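Side-chain contacts in dihydropyrimidinase (PDB 2FTW), which catalyses the reversible, zinc-dependent hydrolytic ring opening of dihydropyrimidines, the second step of reductive pyrimidine degradation: residues E173-F178 against D237-P242; R231-A236 against V243-V248; K259-K262 against V267-E270. One frame throughout, in Å; residues are numbered along the deposited sequence. Where two conformers were deposited one is given.

In the fold
All three interactions are buried contacts on one side of the (beta-alpha)8-barrel, where strands 188-190, 243-245 and 267-269 lie side by side in a parallel sheet. Interaction 1 joins two helices that pack outside this sheet and lies farthest from the centre of the chain. Interaction 2 uses the same helix, 223-239, but lays it on strand 243-245, which leads into a zinc ligand. Interaction 3 packs helix 251-262 on the next strand. Interaction 2 is wholly aliphatic, interaction 1 adds aromatic rings, and interaction 3 brings a charged group over the backbone; partly exposed residues touch only in 1 and 3. Interactions 1 and 2 border on a second subunit, interaction 3 on a third.

Interaction 1. Residues E173-F178 against D237-P242; sequences EMYHIF and DSVCTP
Tyr175 and Val239 meet where helix 171-184 passes the end of helix 223-239. The CG2 methyl of Val239 approaches the tyrosine ring at a slant, 3.7 Å from Tyr175 CD1 and equally near CE1. With CG anti to the backbone N (chi1 178°), the tyrosine carries its ring out to this methyl, although its CB does not head directly for the other segment.

One turn on, Phe178 makes its contact with the backbone and the root of its side chain. Its carbonyl oxygen lies against two methyls, with Phe178 O 3.7 Å from Thr241 CG2 and 3.9 Å from Val239 CG1. Phe178 CB touches both residues more loosely, at 4.2 Å from Thr241 CG2. The ring itself swings away, chi1 -73°, and Met174 CG stands 3.5 Å above one of its faces, toward the rim.

In the next shell, the chain breaks out of helix 223-239 at Cys240, whose positive phi of 70° turns the backbone so that Thr241 can join Val239 against the same helix. Lys182, farther along helix 171-184, donates from NZ to Val239 O and so ties the two helices at this end. A second subunit packs Glu200 against Tyr175 and Met197 against Ser238.

The two helices thus pack beside each other on the outside of the (beta-alpha)8-barrel, over its parallel strands: the Phe178 ring is wedged between Ala232, Ile235 and Ala236 of helix 223-239 and Val190 of strand 188-190, while Pro242 shares backbone hydrogen bonding with Ala188 and leads into strand 243-245.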
ATOM      1  N   GLU A 173      -0.369  30.684  -6.966  1.00 25.99           N
ATOM      2  CA  GLU A 173       0.360  31.438  -5.963  1.00 25.80           C
ATOM      3  C   GLU A 173       1.325  30.530  -5.210  1.00 25.10           C
ATOM      4  O   GLU A 173       2.502  30.855  -5.080  1.00 25.11           O
ATOM      5  CB  GLU A 173      -0.604  32.114  -4.985  1.00 25.74           C
ATOM      6  CG  GLU A 173      -1.411  33.241  -5.615  1.00 26.51           C
ATOM      7  CD  GLU A 173      -2.426  33.853  -4.654  1.00 26.71           C
ATOM      8  OE1 GLU A 173      -3.171  33.093  -3.996  1.00 27.67           O
ATOM      9  OE2 GLU A 173      -2.492  35.105  -4.579  1.00 28.18           O
ATOM     10  N   MET A 174       0.819  29.390  -4.736  1.00 24.54           N
ATOM     11  CA  MET A 174       1.638  28.425  -3.999  1.00 24.02           C
ATOM     12  C   MET A 174       2.846  28.002  -4.839  1.00 22.89           C
ATOM     13  O   MET A 174       3.967  27.928  -4.335  1.00 21.94           O
ATOM     14  CB  MET A 174       0.799  27.211  -3.580  1.00 24.05           C
ATOM     15  CG  MET A 174       1.608  26.077  -2.944  1.00 25.02           C
ATOM     16  SD  MET A 174       0.592  24.830  -2.141  1.00 26.42           S
ATOM     17  CE  MET A 174       0.241  25.619  -0.578  1.00 27.13           C
ATOM     18  N   TYR A 175       2.619  27.748  -6.123  1.00 21.90           N
ATOM     19  CA  TYR A 175       3.716  27.436  -7.025  1.00 21.73           C
ATOM     20  C   TYR A 175       4.838  28.479  -6.955  1.00 21.18           C
ATOM     21  O   TYR A 175       5.986  28.123  -6.737  1.00 20.91           O
ATOM     22  CB  TYR A 175       3.198  27.336  -8.445  1.00 22.03           C
ATOM     23  CG  TYR A 175       4.236  27.073  -9.509  1.00 22.07           C
ATOM     24  CD1 TYR A 175       4.889  25.847  -9.599  1.00 21.97           C
ATOM     25  CD2 TYR A 175       4.514  28.033 -10.470  1.00 23.07           C
ATOM     26  CE1 TYR A 175       5.812  25.598 -10.611  1.00 22.34           C
ATOM     27  CE2 TYR A 175       5.428  27.797 -11.477  1.00 23.83           C
ATOM     28  CZ  TYR A 175       6.073  26.577 -11.550  1.00 23.14           C
ATOM     29  OH  TYR A 175       6.979  26.379 -12.579  1.00 23.76           O
ATOM     30  N   HIS A 176       4.488  29.753  -7.146  1.00 20.52           N
ATOM     31  CA  HIS A 176       5.453  30.858  -7.119  1.00 20.30           C
ATOM     32  C   HIS A 176       6.093  31.152  -5.750  1.00 19.76           C
ATOM     33  O   HIS A 176       7.246  31.591  -5.667  1.00 19.42           O
ATOM     34  CB  HIS A 176       4.798  32.120  -7.704  1.00 20.00           C
ATOM     35  CG  HIS A 176       4.607  32.038  -9.185  1.00 21.72           C
ATOM     36  ND1 HIS A 176       3.363  31.953  -9.775  1.00 22.81           N
ATOM     37  CD2 HIS A 176       5.508  31.946 -10.194  1.00 23.04           C
ATOM     38  CE1 HIS A 176       3.507  31.847 -11.087  1.00 23.79           C
ATOM     39  NE2 HIS A 176       4.798  31.849 -11.369  1.00 23.48           N
ATOM     40  N   ILE A 177       5.336  30.931  -4.683  1.00 19.70           N
ATOM     41  CA  ILE A 177       5.859  31.050  -3.313  1.00 19.59           C
ATOM     42  C   ILE A 177       6.954  30.006  -3.038  1.00 19.45           C
ATOM     43  O   ILE A 177       7.988  30.313  -2.419  1.00 19.34           O
ATOM     44  CB  ILE A 177       4.700  30.918  -2.277  1.00 19.93           C
ATOM     45  CG1 ILE A 177       3.770  32.142  -2.381  1.00 20.04           C
ATOM     46  CG2 ILE A 177       5.240  30.791  -0.868  1.00 19.72           C
ATOM     47  CD1 ILE A 177       2.414  31.983  -1.658  1.00 20.54           C
ATOM     48  N   PHE A 178       6.729  28.786  -3.513  1.00 19.04           N
ATOM     49  CA  PHE A 178       7.687  27.699  -3.369  1.00 19.46           C
ATOM     50  C   PHE A 178       8.948  27.927  -4.215  1.00 19.60           C
ATOM     51  O   PHE A 178      10.046  27.566  -3.805  1.00 18.91           O
ATOM     52  CB  PHE A 178       7.059  26.353  -3.780  1.00 19.18           C
ATOM     53  CG  PHE A 178       6.048  25.782  -2.798  1.00 19.27           C
ATOM     54  CD1 PHE A 178       5.789  26.370  -1.558  1.00 19.72           C
ATOM     55  CD2 PHE A 178       5.378  24.594  -3.121  1.00 18.70           C
ATOM     56  CE1 PHE A 178       4.839  25.796  -0.680  1.00 20.21           C
ATOM     57  CE2 PHE A 178       4.449  24.026  -2.268  1.00 18.88           C
ATOM     58  CZ  PHE A 178       4.185  24.620  -1.033  1.00 19.09           C
ATOM     59  N   ASP A 237       7.258  19.095  -5.158  1.00 19.87           N
ATOM     60  CA  ASP A 237       8.133  18.178  -5.879  1.00 19.92           C
ATOM     61  C   ASP A 237       8.419  18.661  -7.320  1.00 19.85           C
ATOM     62  O   ASP A 237       9.527  18.454  -7.834  1.00 19.32           O
ATOM     63  CB  ASP A 237       7.574  16.752  -5.866  1.00 20.22           C
ATOM     64  CG  ASP A 237       8.555  15.737  -6.429  1.00 21.32           C
ATOM     65  OD1 ASP A 237       9.754  15.756  -6.036  1.00 23.10           O
ATOM     66  OD2 ASP A 237       8.132  14.925  -7.278  1.00 24.58           O
ATOM     67  N   SER A 238       7.441  19.312  -7.954  1.00 19.60           N
ATOM     68  CA  SER A 238       7.635  19.849  -9.306  0.50 19.84           C
ATOM     69  C   SER A 238       8.657  20.986  -9.327  1.00 19.45           C
ATOM     70  O   SER A 238       9.534  21.026 -10.182  1.00 18.62           O
ATOM     71  CB  SER A 238       6.305  20.319  -9.888  0.50 19.91           C
ATOM     72  OG  SER A 238       5.395  19.234  -9.933  0.50 21.46           O
ATOM     73  N   VAL A 239       8.538  21.893  -8.370  1.00 19.92           N
ATOM     74  CA  VAL A 239       9.506  22.983  -8.169  1.00 19.95           C
ATOM     75  C   VAL A 239      10.881  22.431  -7.759  1.00 20.22           C
ATOM     76  O   VAL A 239      11.916  23.029  -8.073  1.00 20.35           O
ATOM     77  CB  VAL A 239       8.980  23.963  -7.101  1.00 19.99           C
ATOM     78  CG1 VAL A 239      10.023  25.017  -6.736  1.00 20.80           C
ATOM     79  CG2 VAL A 239       7.697  24.632  -7.591  1.00 20.65           C
ATOM     80  N   CYS A 240      10.874  21.282  -7.071  1.00 20.64           N
ATOM     81  CA  CYS A 240      12.075  20.633  -6.528  1.00 19.78           C
ATOM     82  C   CYS A 240      12.685  21.421  -5.364  1.00 19.28           C
ATOM     83  O   CYS A 240      13.806  21.912  -5.436  1.00 18.04           O
ATOM     84  CB  CYS A 240      13.118  20.352  -7.621  1.00 19.73           C
ATOM     85  SG  CYS A 240      14.252  19.007  -7.174  1.00 22.25           S
ATOM     86  N   THR A 241      11.937  21.506  -4.270  1.00 18.74           N
ATOM     87  CA  THR A 241      12.351  22.270  -3.095  1.00 18.74           C
ATOM     88  C   THR A 241      11.722  21.610  -1.859  1.00 19.04           C
ATOM     89  O   THR A 241      10.647  21.007  -1.964  1.00 19.52           O
ATOM     90  CB  THR A 241      11.932  23.793  -3.214  1.00 18.60           C
ATOM     91  OG1 THR A 241      12.612  24.603  -2.228  1.00 17.57           O
ATOM     92  CG2 THR A 241      10.419  23.981  -3.069  1.00 18.22           C
ATOM     93  N   PRO A 242      12.382  21.705  -0.693  1.00 18.86           N
ATOM     94  CA  PRO A 242      11.814  21.072   0.517  1.00 19.24           C
ATOM     95  C   PRO A 242      10.495  21.675   1.005  1.00 19.21           C
ATOM     96  O   PRO A 242      10.382  22.890   1.103  1.00 18.91           O
ATOM     97  CB  PRO A 242      12.919  21.246   1.567  1.00 19.21           C
ATOM     98  CG  PRO A 242      13.797  22.321   1.045  1.00 18.92           C
ATOM     99  CD  PRO A 242      13.688  22.330  -0.433  1.00 19.37           C
TER

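Interaction 2. Residues R231-A236 against V243-V248; sequences RAIVIA and VYIVHV
Ala236 and Val243 form the tight end of this contact, close to the turn that reverses the chain from helix 223-239 into strand 243-245. Ala236 CB sits 3.6 Å from Val243 CB, so the small methyl fits against the branch point of the valine. Val243 CG1, between its own backbone N and carbonyl carbon (chi1 67°), is set 3.8 Å from Ala236 CB, while CG2 is directed toward the carbonyl of Ala232.

Toward the other end the packing slackens. Ile233 CG1 is 4.2 Å from Ile245 CD1, which folds toward the helix, and 4.4 Å from Val243 CG1. Val243 CG2 stays a similar distance from the carbonyl oxygen of Ala232. Even this looser side is buried: Val267 of the adjacent strand touches Ile233, Val243 and Ile245, and Ile257 of helix 251-262 packs on Ile245.

The axes of 231-236 and 243-245 approach to 9.2 Å and run nearly antiparallel, at 171°, as in the alpha-to-beta return of a TIM barrel. Tyr244 leaves the opposite face of the strand, and its OH is hydrogen-bonded to Glu270 and Thr65. Two residues after Ile245, His247 binds a zinc ion together with His191 and the carboxylated Lys158. Between these two segments the contact is aliphatic, so it rests on shape rather than directed bonds, while the polar chemistry of metal binding begins beyond it.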
ATOM      1  N   ARG A 231      -1.615  17.681  -2.589  1.00 20.31           N
ATOM      2  CA  ARG A 231      -1.457  18.706  -3.622  1.00 20.11           C
ATOM      3  C   ARG A 231      -0.217  19.568  -3.368  1.00 19.78           C
ATOM      4  O   ARG A 231       0.575  19.819  -4.279  1.00 20.08           O
ATOM      5  CB  ARG A 231      -2.741  19.551  -3.696  1.00 19.87           C
ATOM      6  CG  ARG A 231      -2.744  20.675  -4.698  1.00 20.34           C
ATOM      7  CD  ARG A 231      -4.177  21.001  -5.180  1.00 22.22           C
ATOM      8  NE  ARG A 231      -5.160  20.911  -4.096  1.00 23.74           N
ATOM      9  CZ  ARG A 231      -5.527  21.907  -3.291  1.00 25.47           C
ATOM     10  NH1 ARG A 231      -5.022  23.126  -3.426  1.00 27.46           N
ATOM     11  NH2 ARG A 231      -6.417  21.685  -2.334  1.00 25.25           N
ATOM     12  N   ALA A 232      -0.036  19.983  -2.122  1.00 18.84           N
ATOM     13  CA  ALA A 232       1.128  20.764  -1.712  1.00 18.73           C
ATOM     14  C   ALA A 232       2.467  20.046  -1.941  1.00 18.51           C
ATOM     15  O   ALA A 232       3.444  20.668  -2.324  1.00 17.86           O
ATOM     16  CB  ALA A 232       0.996  21.158  -0.238  1.00 18.32           C
ATOM     17  N   ILE A 233       2.511  18.737  -1.708  1.00 18.66           N
ATOM     18  CA  ILE A 233       3.700  17.963  -2.009  1.00 18.96           C
ATOM     19  C   ILE A 233       3.933  17.824  -3.539  1.00 19.00           C
ATOM     20  O   ILE A 233       5.067  17.892  -4.011  1.00 18.87           O
ATOM     21  CB  ILE A 233       3.646  16.562  -1.364  1.00 19.10           C
ATOM     22  CG1 ILE A 233       3.475  16.664   0.162  1.00 19.46           C
ATOM     23  CG2 ILE A 233       4.915  15.808  -1.670  1.00 18.86           C
ATOM     24  CD1 ILE A 233       3.262  15.309   0.850  1.00 19.80           C
ATOM     25  N   VAL A 234       2.872  17.623  -4.303  1.00 18.63           N
ATOM     26  CA  VAL A 234       3.018  17.475  -5.766  1.00 19.17           C
ATOM     27  C   VAL A 234       3.587  18.753  -6.401  1.00 19.46           C
ATOM     28  O   VAL A 234       4.439  18.703  -7.285  1.00 19.60           O
ATOM     29  CB  VAL A 234       1.657  17.084  -6.417  1.00 19.02           C
ATOM     30  CG1 VAL A 234       1.655  17.355  -7.939  1.00 19.55           C
ATOM     31  CG2 VAL A 234       1.350  15.620  -6.115  1.00 18.43           C
ATOM     32  N   ILE A 235       3.089  19.900  -5.948  1.00 19.86           N
ATOM     33  CA  ILE A 235       3.570  21.206  -6.409  1.00 19.88           C
ATOM     34  C   ILE A 235       5.019  21.421  -5.966  1.00 19.85           C
ATOM     35  O   ILE A 235       5.861  21.859  -6.745  1.00 20.18           O
ATOM     36  CB  ILE A 235       2.670  22.351  -5.862  1.00 19.72           C
ATOM     37  CG1 ILE A 235       1.262  22.234  -6.470  1.00 20.81           C
ATOM     38  CG2 ILE A 235       3.284  23.739  -6.145  1.00 19.53           C
ATOM     39  CD1 ILE A 235       0.234  23.170  -5.852  1.00 20.47           C
ATOM     40  N   ALA A 236       5.306  21.110  -4.710  1.00 19.44           N
ATOM     41  CA  ALA A 236       6.662  21.247  -4.186  1.00 19.31           C
ATOM     42  C   ALA A 236       7.668  20.329  -4.883  1.00 19.61           C
ATOM     43  O   ALA A 236       8.813  20.727  -5.164  1.00 19.04           O
ATOM     44  CB  ALA A 236       6.663  20.993  -2.701  1.00 19.01           C
ATOM     45  N   VAL A 243       9.509  20.812   1.284  1.00 19.26           N
ATOM     46  CA  VAL A 243       8.235  21.228   1.871  1.00 18.99           C
ATOM     47  C   VAL A 243       8.013  20.568   3.255  1.00 18.49           C
ATOM     48  O   VAL A 243       8.488  19.468   3.503  1.00 18.29           O
ATOM     49  CB  VAL A 243       7.044  20.931   0.892  1.00 19.15           C
ATOM     50  CG1 VAL A 243       6.834  19.441   0.715  1.00 20.05           C
ATOM     51  CG2 VAL A 243       5.761  21.594   1.355  1.00 19.60           C
ATOM     52  N   TYR A 244       7.268  21.241   4.131  1.00 18.50           N
ATOM     53  CA  TYR A 244       7.111  20.828   5.553  1.00 18.44           C
ATOM     54  C   TYR A 244       5.646  20.949   5.932  1.00 18.46           C
ATOM     55  O   TYR A 244       5.086  22.041   5.904  1.00 18.77           O
ATOM     56  CB  TYR A 244       7.995  21.725   6.427  1.00 18.31           C
ATOM     57  CG  TYR A 244       8.020  21.504   7.953  1.00 18.41           C
ATOM     58  CD1 TYR A 244       6.974  21.956   8.759  1.00 19.31           C
ATOM     59  CD2 TYR A 244       9.111  20.907   8.585  1.00 18.01           C
ATOM     60  CE1 TYR A 244       6.990  21.786  10.159  1.00 18.34           C
ATOM     61  CE2 TYR A 244       9.156  20.754  10.011  1.00 17.47           C
ATOM     62  CZ  TYR A 244       8.079  21.195  10.784  1.00 18.72           C
ATOM     63  OH  TYR A 244       8.069  21.072  12.185  1.00 18.80           O
ATOM     64  N   ILE A 245       5.014  19.822   6.240  1.00 18.08           N
ATOM     65  CA  ILE A 245       3.599  19.798   6.567  1.00 18.60           C
ATOM     66  C   ILE A 245       3.387  19.979   8.086  1.00 18.41           C
ATOM     67  O   ILE A 245       3.700  19.105   8.867  1.00 17.29           O
ATOM     68  CB  ILE A 245       2.920  18.486   6.115  1.00 18.01           C
ATOM     69  CG1 ILE A 245       3.356  18.085   4.687  1.00 17.86           C
ATOM     70  CG2 ILE A 245       1.428  18.640   6.200  1.00 18.21           C
ATOM     71  CD1 ILE A 245       2.978  19.087   3.599  1.00 16.90           C
ATOM     72  N   VAL A 246       2.841  21.124   8.467  1.00 19.18           N
ATOM     73  CA  VAL A 246       2.630  21.473   9.875  1.00 20.16           C
ATOM     74  C   VAL A 246       1.360  20.807  10.391  1.00 20.80           C
ATOM     75  O   VAL A 246       0.449  20.502   9.607  1.00 21.12           O
ATOM     76  CB  VAL A 246       2.533  23.020  10.093  1.00 20.42           C
ATOM     77  CG1 VAL A 246       3.684  23.756   9.420  1.00 21.43           C
ATOM     78  CG2 VAL A 246       1.204  23.565   9.610  1.00 21.25           C
ATOM     79  N   HIS A 247       1.287  20.639  11.712  1.00 21.33           N
ATOM     80  CA  HIS A 247       0.195  19.910  12.374  1.00 21.81           C
ATOM     81  C   HIS A 247      -0.508  18.840  11.517  1.00 21.87           C
ATOM     82  O   HIS A 247      -1.685  18.960  11.169  1.00 21.36           O
ATOM     83  CB  HIS A 247      -0.828  20.861  13.013  1.00 22.51           C
ATOM     84  CG  HIS A 247      -1.273  21.985  12.129  1.00 22.93           C
ATOM     85  ND1 HIS A 247      -1.838  21.784  10.890  1.00 24.50           N
ATOM     86  CD2 HIS A 247      -1.268  23.323  12.331  1.00 23.71           C
ATOM     87  CE1 HIS A 247      -2.134  22.954  10.350  1.00 24.72           C
ATOM     88  NE2 HIS A 247      -1.805  23.904  11.207  1.00 25.62           N
ATOM     89  N   VAL A 248       0.236  17.782  11.210  1.00 21.88           N
ATOM     90  CA  VAL A 248      -0.331  16.599  10.571  1.00 22.29           C
ATOM     91  C   VAL A 248      -1.178  15.886  11.627  1.00 22.60           C
ATOM     92  O   VAL A 248      -0.639  15.299  12.562  1.00 22.90           O
ATOM     93  CB  VAL A 248       0.781  15.687  10.025  1.00 22.40           C
ATOM     94  CG1 VAL A 248       0.211  14.406   9.429  1.00 22.89           C
ATOM     95  CG2 VAL A 248       1.600  16.433   8.982  1.00 22.04           C
TER

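Interaction 3. Residues K259-K262 against V267-E270; sequences KHRK and VYGE
Arg261 and Val267 make the main contact, first through carbon. The CG methylene of Arg261 crosses the valine at an angle and lies 3.3 Å from Val267 CG1, shorter than usual for two carbons and best read with caution; Arg261 CD follows at 4.1 Å from the same methyl. His260 adds a marginal touch on it from CB.

The polar part is a guanidinium laid over a carbonyl. Val267 O sits 3.1 Å above the guanidinium plane, over its centre; though near Arg261 NE, it lies off the N-H direction and is not hydrogen-bonded to it. The side chain bends at chi3 (98°) to bring the flat group over this strand. Arg261 NH2 comes within 4.0 Å of Tyr268 CD2, with guanidinium and ring planes 68° apart.

Salt bridging comes from outside the two segments. Asp320 OD1 pairs with Arg261 NH1 and also accepts from the backbone N of Gly269, so one oxygen ties the arginine to the strand; His260 NE2 bonds to Asn230 of helix 223-239.

In this beta-alpha-beta unit of the barrel (strand 243-245, helix 251-262, strand 267-269), this part of the helix is held by more than aliphatic packing: a positive group facing a partly negative carbonyl oxygen is probably favourable, NH1 and NH2 are hydrogen-bonded elsewhere, and Asp320 probably offsets the like charge that Arg316 of a third subunit brings near Arg261 NE.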
ATOM      1  N   LYS A 259       3.723   7.833   1.491  1.00 22.71           N
ATOM      2  CA  LYS A 259       3.669   7.468   0.087  1.00 23.15           C
ATOM      3  C   LYS A 259       4.694   8.232  -0.755  1.00 23.02           C
ATOM      4  O   LYS A 259       5.533   7.624  -1.415  1.00 23.21           O
ATOM      5  CB  LYS A 259       2.257   7.702  -0.451  1.00 23.29           C
ATOM      6  CG  LYS A 259       2.104   7.551  -1.975  1.00 23.97           C
ATOM      7  CD  LYS A 259       0.761   8.091  -2.448  1.00 24.19           C
ATOM      8  CE  LYS A 259       0.691   9.624  -2.405  1.00 25.73           C
ATOM      9  NZ  LYS A 259      -0.617  10.161  -2.929  1.00 26.11           N
ATOM     10  N   HIS A 260       4.600   9.558  -0.750  1.00 23.06           N
ATOM     11  CA  HIS A 260       5.555  10.413  -1.463  1.00 23.15           C
ATOM     12  C   HIS A 260       7.019  10.282  -0.984  1.00 23.31           C
ATOM     13  O   HIS A 260       7.949  10.298  -1.800  1.00 22.45           O
ATOM     14  CB  HIS A 260       5.148  11.887  -1.332  1.00 23.36           C
ATOM     15  CG  HIS A 260       3.919  12.259  -2.097  1.00 22.89           C
ATOM     16  ND1 HIS A 260       3.927  12.464  -3.458  1.00 24.04           N
ATOM     17  CD2 HIS A 260       2.654  12.515  -1.683  1.00 23.34           C
ATOM     18  CE1 HIS A 260       2.710  12.801  -3.855  1.00 26.04           C
ATOM     19  NE2 HIS A 260       1.920  12.842  -2.795  1.00 23.69           N
ATOM     20  N   ARG A 261       7.240  10.193   0.328  1.00 23.33           N
ATOM     21  CA  ARG A 261       8.623  10.102   0.835  1.00 23.57           C
ATOM     22  C   ARG A 261       9.355   8.880   0.316  1.00 23.96           C
ATOM     23  O   ARG A 261      10.541   8.949  -0.022  1.00 24.29           O
ATOM     24  CB  ARG A 261       8.659  10.063   2.351  1.00 23.32           C
ATOM     25  CG  ARG A 261       8.431  11.389   2.938  1.00 23.67           C
ATOM     26  CD  ARG A 261       8.585  11.387   4.410  1.00 23.60           C
ATOM     27  NE  ARG A 261       9.901  11.854   4.822  1.00 23.74           N
ATOM     28  CZ  ARG A 261      10.148  12.426   5.997  1.00 24.15           C
ATOM     29  NH1 ARG A 261       9.154  12.604   6.862  1.00 24.95           N
ATOM     30  NH2 ARG A 261      11.374  12.823   6.302  1.00 21.93           N
ATOM     31  N   LYS A 262       8.627   7.769   0.285  1.00 24.34           N
ATOM     32  CA  LYS A 262       9.073   6.505  -0.259  1.00 24.74           C
ATOM     33  C   LYS A 262       9.667   6.655  -1.661  1.00 24.72           C
ATOM     34  O   LYS A 262      10.696   6.058  -1.977  1.00 25.42           O
ATOM     35  CB  LYS A 262       7.874   5.561  -0.333  1.00 24.69           C
ATOM     36  CG  LYS A 262       8.219   4.103  -0.240  1.00 26.23           C
ATOM     37  CD  LYS A 262       6.973   3.240  -0.028  1.00 26.85           C
ATOM     38  CE  LYS A 262       6.395   3.360   1.389  1.00 28.33           C
ATOM     39  NZ  LYS A 262       4.933   2.970   1.431  1.00 27.26           N
ATOM     40  N   VAL A 267       9.813  15.854   1.520  1.00 18.66           N
ATOM     41  CA  VAL A 267       8.705  16.337   2.349  1.00 18.86           C
ATOM     42  C   VAL A 267       8.986  15.953   3.816  1.00 18.71           C
ATOM     43  O   VAL A 267       9.505  14.865   4.110  1.00 17.56           O
ATOM     44  CB  VAL A 267       7.310  15.792   1.863  1.00 18.41           C
ATOM     45  CG1 VAL A 267       7.316  14.288   1.749  1.00 18.94           C
ATOM     46  CG2 VAL A 267       6.161  16.241   2.768  1.00 18.00           C
ATOM     47  N   TYR A 268       8.683  16.886   4.711  1.00 19.12           N
ATOM     48  CA  TYR A 268       8.770  16.662   6.155  1.00 19.61           C
ATOM     49  C   TYR A 268       7.378  16.858   6.757  1.00 19.63           C
ATOM     50  O   TYR A 268       6.540  17.561   6.192  1.00 19.44           O
ATOM     51  CB  TYR A 268       9.788  17.608   6.795  1.00 20.23           C
ATOM     52  CG  TYR A 268      11.160  17.523   6.156  1.00 20.88           C
ATOM     53  CD1 TYR A 268      11.471  18.276   5.027  1.00 20.40           C
ATOM     54  CD2 TYR A 268      12.141  16.694   6.677  1.00 22.49           C
ATOM     55  CE1 TYR A 268      12.710  18.202   4.431  1.00 21.68           C
ATOM     56  CE2 TYR A 268      13.417  16.614   6.083  1.00 22.62           C
ATOM     57  CZ  TYR A 268      13.686  17.367   4.957  1.00 22.25           C
ATOM     58  OH  TYR A 268      14.937  17.314   4.369  1.00 23.21           O
ATOM     59  N   GLY A 269       7.139  16.216   7.890  1.00 19.58           N
ATOM     60  CA  GLY A 269       5.848  16.256   8.547  1.00 20.16           C
ATOM     61  C   GLY A 269       5.961  16.459  10.043  1.00 19.96           C
ATOM     62  O   GLY A 269       6.865  15.941  10.687  1.00 20.35           O
ATOM     63  N   GLU A 270       5.011  17.199  10.591  1.00 20.47           N
ATOM     64  CA  GLU A 270       5.025  17.594  11.992  1.00 20.65           C
ATOM     65  C   GLU A 270       3.703  17.225  12.684  1.00 20.17           C
ATOM     66  O   GLU A 270       2.713  17.930  12.538  1.00 19.88           O
ATOM     67  CB  GLU A 270       5.247  19.090  12.055  1.00 20.94           C
ATOM     68  CG  GLU A 270       5.260  19.710  13.438  1.00 21.18           C
ATOM     69  CD  GLU A 270       4.968  21.198  13.354  1.00 22.54           C
ATOM     70  OE1 GLU A 270       3.760  21.552  13.308  1.00 23.04           O
ATOM     71  OE2 GLU A 270       5.951  21.996  13.311  1.00 23.37           O
TER